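Local coordinates for protein osa (PDB 4O7K), which suppresses the oncogenicity of Agrobacterium tumefaciens, acting as a plasmid fertility inhibition factor related to the ParB/Srx superfamily, at residues A[39-47]-A[54-62]; A[14-22]-A[72-81]. The protein carries 1 engineered substitution. One frame throughout, in Å; residues are numbered along the deposited sequence. Where two conformers were deposited one is given.

Interaction 1: residues A[39-47]-A[54-62]; sequences AWNEVVWRL and DAFMTASNA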
loop_
_atom_site.group_PDB
_atom_site.type_symbol
_atom_site.label_atom_id
_atom_site.label_comp_id
_atom_site.label_asym_id
_atom_site.label_seq_id
_atom_site.Cartn_x
_atom_site.Cartn_y
_atom_site.Cartn_z
ATOM N N ALA A 39 -4.499 22.592 2.258
ATOM C CA ALA A 39 -3.854 23.883 2.514
ATOM C C ALA A 39 -2.502 24.025 1.813
ATOM O O ALA A 39 -1.952 25.119 1.722
ATOM C CB ALA A 39 -3.683 24.094 4.014
ATOM N N TRP A 40 -1.965 22.914 1.330
ATOM C CA TRP A 40 -0.671 22.924 0.660
ATOM C C TRP A 40 -0.898 22.949 -0.844
ATOM O O TRP A 40 -2.034 23.065 -1.315
ATOM C CB TRP A 40 0.158 21.709 1.097
ATOM C CG TRP A 40 -0.253 21.250 2.474
ATOM C CD1 TRP A 40 -0.944 20.111 2.790
ATOM C CD2 TRP A 40 -0.069 21.961 3.711
ATOM N NE1 TRP A 40 -1.177 20.057 4.147
ATOM C CE2 TRP A 40 -0.650 21.179 4.734
ATOM C CE3 TRP A 40 0.539 23.176 4.052
ATOM C CZ2 TRP A 40 -0.640 21.573 6.076
ATOM C CZ3 TRP A 40 0.550 23.563 5.387
ATOM C CH2 TRP A 40 -0.035 22.763 6.382
ATOM N N ASN A 41 0.181 22.870 -1.601
ATOM C CA ASN A 41 0.056 22.858 -3.043
ATOM C C ASN A 41 0.512 21.480 -3.500
ATOM O O ASN A 41 1.564 21.331 -4.125
ATOM C CB ASN A 41 0.887 23.985 -3.667
ATOM C CG ASN A 41 0.843 23.988 -5.186
ATOM O OD1 ASN A 41 0.140 23.187 -5.805
ATOM N ND2 ASN A 41 1.607 24.895 -5.795
ATOM N N GLU A 42 -0.278 20.465 -3.159
ATOM C CA GLU A 42 0.130 19.085 -3.399
ATOM C C GLU A 42 -1.060 18.151 -3.585
ATOM O O GLU A 42 -2.202 18.510 -3.300
ATOM C CB GLU A 42 1.002 18.586 -2.243
ATOM C CG GLU A 42 0.303 18.589 -0.884
ATOM C CD GLU A 42 1.251 18.291 0.274
ATOM O OE1 GLU A 42 2.447 18.631 0.164
ATOM O OE2 GLU A 42 0.799 17.722 1.295
ATOM N N VAL A 43 -0.786 16.944 -4.065
ATOM C CA VAL A 43 -1.837 15.951 -4.177
ATOM C C VAL A 43 -2.016 15.279 -2.825
ATOM O O VAL A 43 -1.064 14.743 -2.258
ATOM C CB VAL A 43 -1.521 14.916 -5.249
ATOM C CG1 VAL A 43 -2.608 13.845 -5.292
ATOM C CG2 VAL A 43 -1.385 15.604 -6.601
ATOM N N VAL A 44 -3.235 15.345 -2.298
ATOM C CA VAL A 44 -3.550 14.730 -1.017
ATOM C C VAL A 44 -4.799 13.871 -1.138
ATOM O O VAL A 44 -5.781 14.276 -1.765
ATOM C CB VAL A 44 -3.758 15.791 0.084
ATOM C CG1 VAL A 44 -4.274 15.142 1.371
ATOM C CG2 VAL A 44 -2.455 16.539 0.344
ATOM N N TRP A 45 -4.751 12.672 -0.566
ATOM C CA TRP A 45 -5.944 11.838 -0.466
ATOM C C TRP A 45 -6.440 11.733 0.961
ATOM O O TRP A 45 -5.652 11.663 1.902
ATOM C CB TRP A 45 -5.690 10.425 -0.966
ATOM C CG TRP A 45 -5.315 10.273 -2.379
ATOM C CD1 TRP A 45 -6.149 10.018 -3.427
ATOM C CD2 TRP A 45 -3.988 10.289 -2.912
ATOM N NE1 TRP A 45 -5.426 9.903 -4.590
ATOM C CE2 TRP A 45 -4.095 10.060 -4.301
ATOM C CE3 TRP A 45 -2.722 10.490 -2.354
ATOM C CZ2 TRP A 45 -2.977 10.021 -5.139
ATOM C CZ3 TRP A 45 -1.609 10.443 -3.193
ATOM C CH2 TRP A 45 -1.753 10.221 -4.568
ATOM N N ARG A 46 -7.764 11.705 1.099
ATOM C CA ARG A 46 -8.410 11.245 2.309
ATOM C C ARG A 46 -8.605 9.742 2.174
ATOM O O ARG A 46 -9.080 9.265 1.140
ATOM C CB ARG A 46 -9.758 11.958 2.514
ATOM C CG ARG A 46 -10.589 11.372 3.651
ATOM C CD ARG A 46 -12.023 11.925 3.711
ATOM N NE ARG A 46 -12.783 11.181 4.716
ATOM C CZ ARG A 46 -13.690 10.243 4.453
ATOM N NH1 ARG A 46 -14.020 9.941 3.200
ATOM N NH2 ARG A 46 -14.273 9.602 5.456
ATOM N N LEU A 47 -8.225 8.991 3.199
ATOM C CA LEU A 47 -8.421 7.541 3.170
ATOM C C LEU A 47 -9.356 7.141 4.304
ATOM O O LEU A 47 -9.049 7.378 5.469
ATOM C CB LEU A 47 -7.078 6.792 3.285
ATOM C CG LEU A 47 -6.104 6.862 2.107
ATOM C CD1 LEU A 47 -5.398 8.202 2.114
ATOM C CD2 LEU A 47 -5.068 5.759 2.217
ATOM N N ASP A 54 -10.295 9.293 9.906
ATOM C CA ASP A 54 -9.720 9.334 8.565
ATOM C C ASP A 54 -8.207 9.413 8.599
ATOM O O ASP A 54 -7.640 10.032 9.498
ATOM C CB ASP A 54 -10.237 10.546 7.781
ATOM C CG ASP A 54 -11.734 10.530 7.594
ATOM O OD1 ASP A 54 -12.338 9.442 7.703
ATOM O OD2 ASP A 54 -12.295 11.606 7.298
ATOM N N ALA A 55 -7.560 8.805 7.611
ATOM C CA ALA A 55 -6.137 9.018 7.389
ATOM C C ALA A 55 -5.957 9.895 6.154
ATOM O O ALA A 55 -6.849 9.966 5.299
ATOM C CB ALA A 55 -5.400 7.686 7.226
ATOM N N PHE A 56 -4.819 10.577 6.079
ATOM C CA PHE A 56 -4.483 11.391 4.918
ATOM C C PHE A 56 -3.072 11.075 4.436
ATOM O O PHE A 56 -2.155 10.910 5.243
ATOM C CB PHE A 56 -4.608 12.880 5.242
ATOM C CG PHE A 56 -6.019 13.317 5.497
ATOM C CD1 PHE A 56 -6.592 13.152 6.748
ATOM C CD2 PHE A 56 -6.783 13.872 4.480
ATOM C CE1 PHE A 56 -7.910 13.541 6.983
ATOM C CE2 PHE A 56 -8.106 14.273 4.714
ATOM C CZ PHE A 56 -8.665 14.104 5.964
ATOM N N MET A 57 -2.905 10.983 3.118
ATOM C CA MET A 57 -1.602 10.741 2.531
ATOM C C MET A 57 -1.364 11.704 1.383
ATOM O O MET A 57 -2.310 12.299 0.863
ATOM C CB MET A 57 -1.476 9.285 2.058
ATOM C CG MET A 57 -1.683 8.269 3.174
ATOM S SD MET A 57 -1.241 6.595 2.664
ATOM C CE MET A 57 0.523 6.667 2.959
ATOM N N THR A 58 -0.099 11.849 0.991
ATOM C CA THR A 58 0.270 12.810 -0.035
ATOM C C THR A 58 1.361 12.276 -0.959
ATOM O O THR A 58 2.169 11.444 -0.561
ATOM C CB THR A 58 0.760 14.136 0.583
ATOM O OG1 THR A 58 1.104 15.045 -0.468
ATOM C CG2 THR A 58 1.988 13.898 1.464
ATOM N N ALA A 59 1.379 12.766 -2.193
ATOM C CA ALA A 59 2.433 12.408 -3.140
ATOM C C ALA A 59 3.489 13.511 -3.236
ATOM O O ALA A 59 4.187 13.624 -4.245
ATOM C CB ALA A 59 1.835 12.130 -4.516
ATOM N N SER A 60 3.605 14.322 -2.187
ATOM C CA SER A 60 4.475 15.491 -2.225
ATOM C C SER A 60 5.938 15.110 -2.415
ATOM O O SER A 60 6.718 15.886 -2.963
ATOM C CB SER A 60 4.312 16.321 -0.948
ATOM O OG SER A 60 4.817 15.633 0.176
ATOM N N ASN A 61 6.305 13.914 -1.973
ATOM C CA ASN A 61 7.690 13.481 -2.052
ATOM C C ASN A 61 7.998 12.762 -3.367
ATOM O O ASN A 61 9.136 12.382 -3.620
ATOM C CB ASN A 61 8.040 12.578 -0.861
ATOM C CG ASN A 61 8.041 13.329 0.486
ATOM O OD1 ASN A 61 8.281 12.730 1.537
ATOM N ND2 ASN A 61 7.769 14.631 0.454
ATOM N N ALA A 62 6.989 12.596 -4.214
ATOM C CA ALA A 62 7.168 11.905 -5.491
ATOM C C ALA A 62 7.865 12.752 -6.564
ATOM O O ALA A 62 7.731 13.979 -6.594
ATOM C CB ALA A 62 5.816 11.431 -6.015
#

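Interaction 2: residues A[14-22]-A[72-81]; sequences EIRRLDKEL and NGLAFYRAWL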
loop_
_atom_site.group_PDB
_atom_site.type_symbol
_atom_site.label_atom_id
_atom_site.label_comp_id
_atom_site.label_asym_id
_atom_site.label_seq_id
_atom_site.Cartn_x
_atom_site.Cartn_y
_atom_site.Cartn_z
ATOM N N GLU A 14 -1.966 -17.942 5.472
ATOM C CA GLU A 14 -2.441 -16.569 5.309
ATOM C C GLU A 14 -2.645 -16.216 3.839
ATOM O O GLU A 14 -3.645 -15.606 3.480
ATOM C CB GLU A 14 -1.478 -15.575 5.957
ATOM C CG GLU A 14 -1.965 -14.106 5.904
ATOM C CD GLU A 14 -3.106 -13.792 6.883
ATOM O OE1 GLU A 14 -3.840 -14.720 7.292
ATOM O OE2 GLU A 14 -3.264 -12.601 7.242
ATOM N N ILE A 15 -1.702 -16.604 2.989
ATOM C CA ILE A 15 -1.868 -16.413 1.553
ATOM C C ILE A 15 -3.114 -17.140 1.053
ATOM O O ILE A 15 -3.896 -16.595 0.275
ATOM C CB ILE A 15 -0.615 -16.891 0.784
ATOM C CG1 ILE A 15 0.544 -15.932 1.065
ATOM C CG2 ILE A 15 -0.897 -17.005 -0.711
ATOM C CD1 ILE A 15 1.910 -16.474 0.649
ATOM N N ARG A 16 -3.330 -18.360 1.527
ATOM C CA ARG A 16 -4.523 -19.094 1.111
ATOM C C ARG A 16 -5.809 -18.387 1.593
ATOM O O ARG A 16 -6.820 -18.388 0.887
ATOM C CB ARG A 16 -4.460 -20.539 1.620
ATOM C CG ARG A 16 -5.612 -21.429 1.178
ATOM C CD ARG A 16 -5.926 -22.457 2.253
ATOM N NE ARG A 16 -6.959 -23.409 1.843
ATOM C CZ ARG A 16 -8.082 -23.634 2.522
ATOM N NH1 ARG A 16 -8.338 -22.953 3.635
ATOM N NH2 ARG A 16 -8.962 -24.522 2.074
ATOM N N ARG A 17 -5.756 -17.790 2.785
ATOM C CA ARG A 17 -6.884 -17.027 3.335
ATOM C C ARG A 17 -7.191 -15.837 2.439
ATOM O O ARG A 17 -8.352 -15.566 2.104
ATOM C CB ARG A 17 -6.577 -16.542 4.759
ATOM C CG ARG A 17 -7.749 -15.871 5.476
ATOM C CD ARG A 17 -7.310 -15.106 6.740
ATOM N NE ARG A 17 -7.137 -13.668 6.497
ATOM C CZ ARG A 17 -6.803 -12.777 7.432
ATOM N NH1 ARG A 17 -6.603 -13.168 8.685
ATOM N NH2 ARG A 17 -6.672 -11.496 7.115
ATOM N N LEU A 18 -6.136 -15.130 2.053
ATOM C CA LEU A 18 -6.259 -13.980 1.169
ATOM C C LEU A 18 -6.818 -14.387 -0.196
ATOM O O LEU A 18 -7.612 -13.658 -0.785
ATOM C CB LEU A 18 -4.901 -13.294 1.014
ATOM C CG LEU A 18 -4.443 -12.594 2.299
ATOM C CD1 LEU A 18 -2.967 -12.210 2.229
ATOM C CD2 LEU A 18 -5.308 -11.373 2.590
ATOM N N ASP A 19 -6.407 -15.557 -0.683
ATOM C CA ASP A 19 -6.852 -16.055 -1.980
ATOM C C ASP A 19 -8.364 -16.145 -1.988
ATOM O O ASP A 19 -9.025 -15.701 -2.933
ATOM C CB ASP A 19 -6.249 -17.427 -2.291
ATOM C CG ASP A 19 -4.795 -17.353 -2.738
ATOM O OD1 ASP A 19 -4.320 -16.254 -3.107
ATOM O OD2 ASP A 19 -4.123 -18.413 -2.730
ATOM N N LYS A 20 -8.905 -16.700 -0.907
ATOM C CA LYS A 20 -10.348 -16.858 -0.763
ATOM C C LYS A 20 -11.082 -15.534 -0.529
ATOM O O LYS A 20 -12.138 -15.310 -1.111
ATOM C CB LYS A 20 -10.651 -17.833 0.371
ATOM C CG LYS A 20 -10.040 -19.195 0.125
ATOM C CD LYS A 20 -10.516 -20.224 1.121
ATOM C CE LYS A 20 -9.983 -21.591 0.739
ATOM N NZ LYS A 20 -10.447 -21.991 -0.627
ATOM N N GLU A 21 -10.536 -14.665 0.321
ATOM C CA GLU A 21 -11.157 -13.364 0.567
ATOM C C GLU A 21 -11.231 -12.585 -0.733
ATOM O O GLU A 21 -12.235 -11.936 -1.027
ATOM C CB GLU A 21 -10.391 -12.561 1.621
ATOM C CG GLU A 21 -10.481 -13.136 3.023
ATOM C CD GLU A 21 -9.577 -12.423 4.008
ATOM O OE1 GLU A 21 -8.856 -11.493 3.592
ATOM O OE2 GLU A 21 -9.590 -12.791 5.203
ATOM N N LEU A 22 -10.168 -12.669 -1.522
ATOM C CA LEU A 22 -10.106 -11.978 -2.807
ATOM C C LEU A 22 -11.099 -12.571 -3.800
ATOM O O LEU A 22 -11.725 -11.842 -4.579
ATOM C CB LEU A 22 -8.683 -12.039 -3.375
ATOM C CG LEU A 22 -7.699 -11.062 -2.732
ATOM C CD1 LEU A 22 -6.266 -11.456 -3.049
ATOM C CD2 LEU A 22 -7.981 -9.639 -3.198
ATOM N N ASN A 72 -5.388 -2.662 -4.362
ATOM C CA ASN A 72 -6.230 -3.459 -3.505
ATOM C C ASN A 72 -5.391 -3.913 -2.316
ATOM O O ASN A 72 -4.452 -4.702 -2.477
ATOM C CB ASN A 72 -6.776 -4.645 -4.308
ATOM C CG ASN A 72 -7.660 -5.555 -3.494
ATOM O OD1 ASN A 72 -7.380 -5.850 -2.332
ATOM N ND2 ASN A 72 -8.734 -6.028 -4.115
ATOM N N GLY A 73 -5.711 -3.410 -1.127
ATOM C CA GLY A 73 -4.947 -3.742 0.071
ATOM C C GLY A 73 -4.676 -5.225 0.283
ATOM O O GLY A 73 -3.537 -5.623 0.556
ATOM N N LEU A 74 -5.713 -6.052 0.161
ATOM C CA LEU A 74 -5.547 -7.496 0.343
ATOM C C LEU A 74 -4.621 -8.106 -0.712
ATOM O O LEU A 74 -3.859 -9.025 -0.419
ATOM C CB LEU A 74 -6.896 -8.208 0.289
ATOM C CG LEU A 74 -7.889 -7.954 1.427
ATOM C CD1 LEU A 74 -9.078 -8.880 1.262
ATOM C CD2 LEU A 74 -7.248 -8.130 2.802
ATOM N N ALA A 75 -4.714 -7.615 -1.945
ATOM C CA ALA A 75 -3.844 -8.124 -3.007
ATOM C C ALA A 75 -2.400 -7.692 -2.770
ATOM O O ALA A 75 -1.458 -8.451 -3.030
ATOM C CB ALA A 75 -4.320 -7.650 -4.355
ATOM N N PHE A 76 -2.238 -6.462 -2.299
ATOM C CA PHE A 76 -0.921 -5.905 -2.010
ATOM C C PHE A 76 -0.266 -6.704 -0.891
ATOM O O PHE A 76 0.906 -7.081 -0.987
ATOM C CB PHE A 76 -1.057 -4.425 -1.634
ATOM C CG PHE A 76 0.244 -3.744 -1.327
ATOM C CD1 PHE A 76 0.971 -3.123 -2.333
ATOM C CD2 PHE A 76 0.724 -3.691 -0.028
ATOM C CE1 PHE A 76 2.155 -2.468 -2.045
ATOM C CE2 PHE A 76 1.904 -3.033 0.265
ATOM C CZ PHE A 76 2.623 -2.429 -0.749
ATOM N N TYR A 77 -1.052 -6.953 0.159
ATOM C CA TYR A 77 -0.648 -7.766 1.297
ATOM C C TYR A 77 -0.171 -9.138 0.824
ATOM O O TYR A 77 0.906 -9.586 1.207
ATOM C CB TYR A 77 -1.825 -7.891 2.271
ATOM C CG TYR A 77 -1.597 -8.675 3.552
ATOM C CD1 TYR A 77 -0.321 -8.869 4.085
ATOM C CD2 TYR A 77 -2.685 -9.204 4.239
ATOM C CE1 TYR A 77 -0.149 -9.583 5.269
ATOM C CE2 TYR A 77 -2.526 -9.910 5.401
ATOM C CZ TYR A 77 -1.266 -10.102 5.916
ATOM O OH TYR A 77 -1.144 -10.811 7.081
ATOM N N ARG A 78 -0.976 -9.792 -0.010
ATOM C CA ARG A 78 -0.625 -11.109 -0.550
ATOM C C ARG A 78 0.676 -11.097 -1.346
ATOM O O ARG A 78 1.517 -11.989 -1.198
ATOM C CB ARG A 78 -1.753 -11.639 -1.433
ATOM C CG ARG A 78 -1.435 -12.962 -2.104
ATOM C CD ARG A 78 -2.590 -13.455 -2.959
ATOM N NE ARG A 78 -2.287 -14.754 -3.562
ATOM C CZ ARG A 78 -1.647 -14.910 -4.718
ATOM N NH1 ARG A 78 -1.240 -13.852 -5.406
ATOM N NH2 ARG A 78 -1.412 -16.125 -5.187
ATOM N N ALA A 79 0.838 -10.094 -2.201
ATOM C CA ALA A 79 2.045 -9.983 -3.018
ATOM C C ALA A 79 3.278 -9.738 -2.146
ATOM O O ALA A 79 4.382 -10.224 -2.437
ATOM C CB ALA A 79 1.884 -8.870 -4.044
ATOM N N TRP A 80 3.082 -9.001 -1.059
ATOM C CA TRP A 80 4.159 -8.726 -0.108
ATOM C C TRP A 80 4.563 -10.009 0.623
ATOM O O TRP A 80 5.747 -10.293 0.785
ATOM C CB TRP A 80 3.723 -7.640 0.885
ATOM C CG TRP A 80 4.796 -7.115 1.784
ATOM C CD1 TRP A 80 6.116 -7.513 1.836
ATOM C CD2 TRP A 80 4.637 -6.112 2.791
ATOM N NE1 TRP A 80 6.782 -6.797 2.809
ATOM C CE2 TRP A 80 5.897 -5.935 3.415
ATOM C CE3 TRP A 80 3.549 -5.333 3.232
ATOM C CZ2 TRP A 80 6.103 -5.014 4.439
ATOM C CZ3 TRP A 80 3.753 -4.418 4.247
ATOM C CH2 TRP A 80 5.024 -4.264 4.842
ATOM N N LEU A 81 3.576 -10.791 1.044
ATOM C CA LEU A 81 3.850 -12.077 1.668
ATOM C C LEU A 81 4.616 -13.011 0.724
ATOM O O LEU A 81 5.331 -13.904 1.173
ATOM C CB LEU A 81 2.551 -12.744 2.117
ATOM C CG LEU A 81 1.909 -12.161 3.373
ATOM C CD1 LEU A 81 0.483 -12.665 3.513
ATOM C CD2 LEU A 81 2.714 -12.496 4.617
HETATM O O HOH W 1 -1.589 -18.316 -3.819
#

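Interaction 1: residues A[39-47]-A[54-62]
The strands 44-47 and 55-58 form an antiparallel beta hairpin. Trp-45 pairs with Met-57 and Leu-47 with Ala-55 as hydrogen-bonded pairs. Leu-47 N reaches Ala-55 O at 2.7 Å. Near the connecting loop, Arg-46 grips Asp-54 side-on with two nitrogens. Arg-46 NE meets Asp-54 OD2 at 2.7 Å, almost straight (175°); Arg-46 NH2 meets Asp-54 OD1 at 3.0 Å, less straight and tilted from the guanidinium plane. Asp-54 OD2 lies in that plane, while NE meets it from above the carboxylate plane; the two planes are 76° apart. CG of Arg-46 is anti to the backbone N (chi1 171°) and the chain runs extended to NE, with CB lying 3.6 Å from CE2 of Phe-56. The hairpin sits in a mixed sheet, between strand 34-35 and strand 118-128. On the face with Trp-45, Leu-47 CD1 packs on Met-57 CG at 3.9 Å. The indole of Trp-45 leans toward 54-62, with CZ3 4.1 Å from Ala-59 CB, and its NE1 bonds to Tyr-70 OH. At the far end Val-43 O accepts from Thr-58 OG1 (2.8 Å) and Ala-59 N (3.1 Å), which come from opposite faces of its plane.

Interaction 2: residues A[14-22]-A[72-81]
Leu-18, in segment 14-22 of helix 4-24, enters a pocket on helix 73-81 made by Leu-74, Tyr-77, Arg-78 and Leu-81. Its CB points toward that helix. CG lies anti to the carbonyl carbon (chi1 -69°), and both methyls go on into the pocket. CD1 of Leu-18 sits over one face of the Tyr-77 ring, 4.1 Å from the centroid, in a CH-pi contact. This CD1 methyl of Leu-18 also touches Leu-81 CD1 at 3.7 Å and lies against CB of Arg-78. CD2 of Leu-18 meets both CD2 of Leu-74 and CD2 of Tyr-77, 3.8 Å from each. This is a knob-into-hole arrangement between helices that run nearly antiparallel: the axes of the two short segments come within 9.8 Å, at 154°. Arg-78 is a knob in return, among Ile-15, Leu-18, Asp-19 and Leu-22. It was modelled in two conformers. In one of them its extended chain carries Arg-78 NE to Asp-19 OD1 at 2.6 Å, a salt bridge whose hydrogen bond is weak and bent. A water link from Asp-19 OD2 to Arg-78 NH2, in the guanidinium plane, depends on the same conformer. On the other flank Tyr-77 OH donates to Glu-14 OE2 at 2.8 Å, on the anti side of that oxygen, with the carboxylate turned 77° from the ring. Lys-94 N also bonds to the hydroxyl. Leu-22 CD2 packs on Leu-74 CB, beside the amide of Asn-72. That residue is the N-cap of helix 73-81, Asn-72 OD1 accepting from Ala-75 N at 3.2 Å.

Interaction 1 and interaction 2 lie on opposite sides of the chain's centre, about 26 Å between their centres, and do not touch. Interaction 1 joins neighbours in sequence, two strands of one hairpin, and is mostly buried. Interaction 2 joins helices 50 residues apart in the chain and is only partly buried. The hairpin lies within that interval. Backbone hydrogen bonds carry most of the polar contact in 39-47 with 54-62, whereas side chains, helped by one water, make the polar links between 14-22 and 72-81. Each has an arginine-aspartate salt bridge. In the hairpin it is a two-nitrogen grip; between the helices, in one conformer, one nitrogen bonds weakly and the water adds a link.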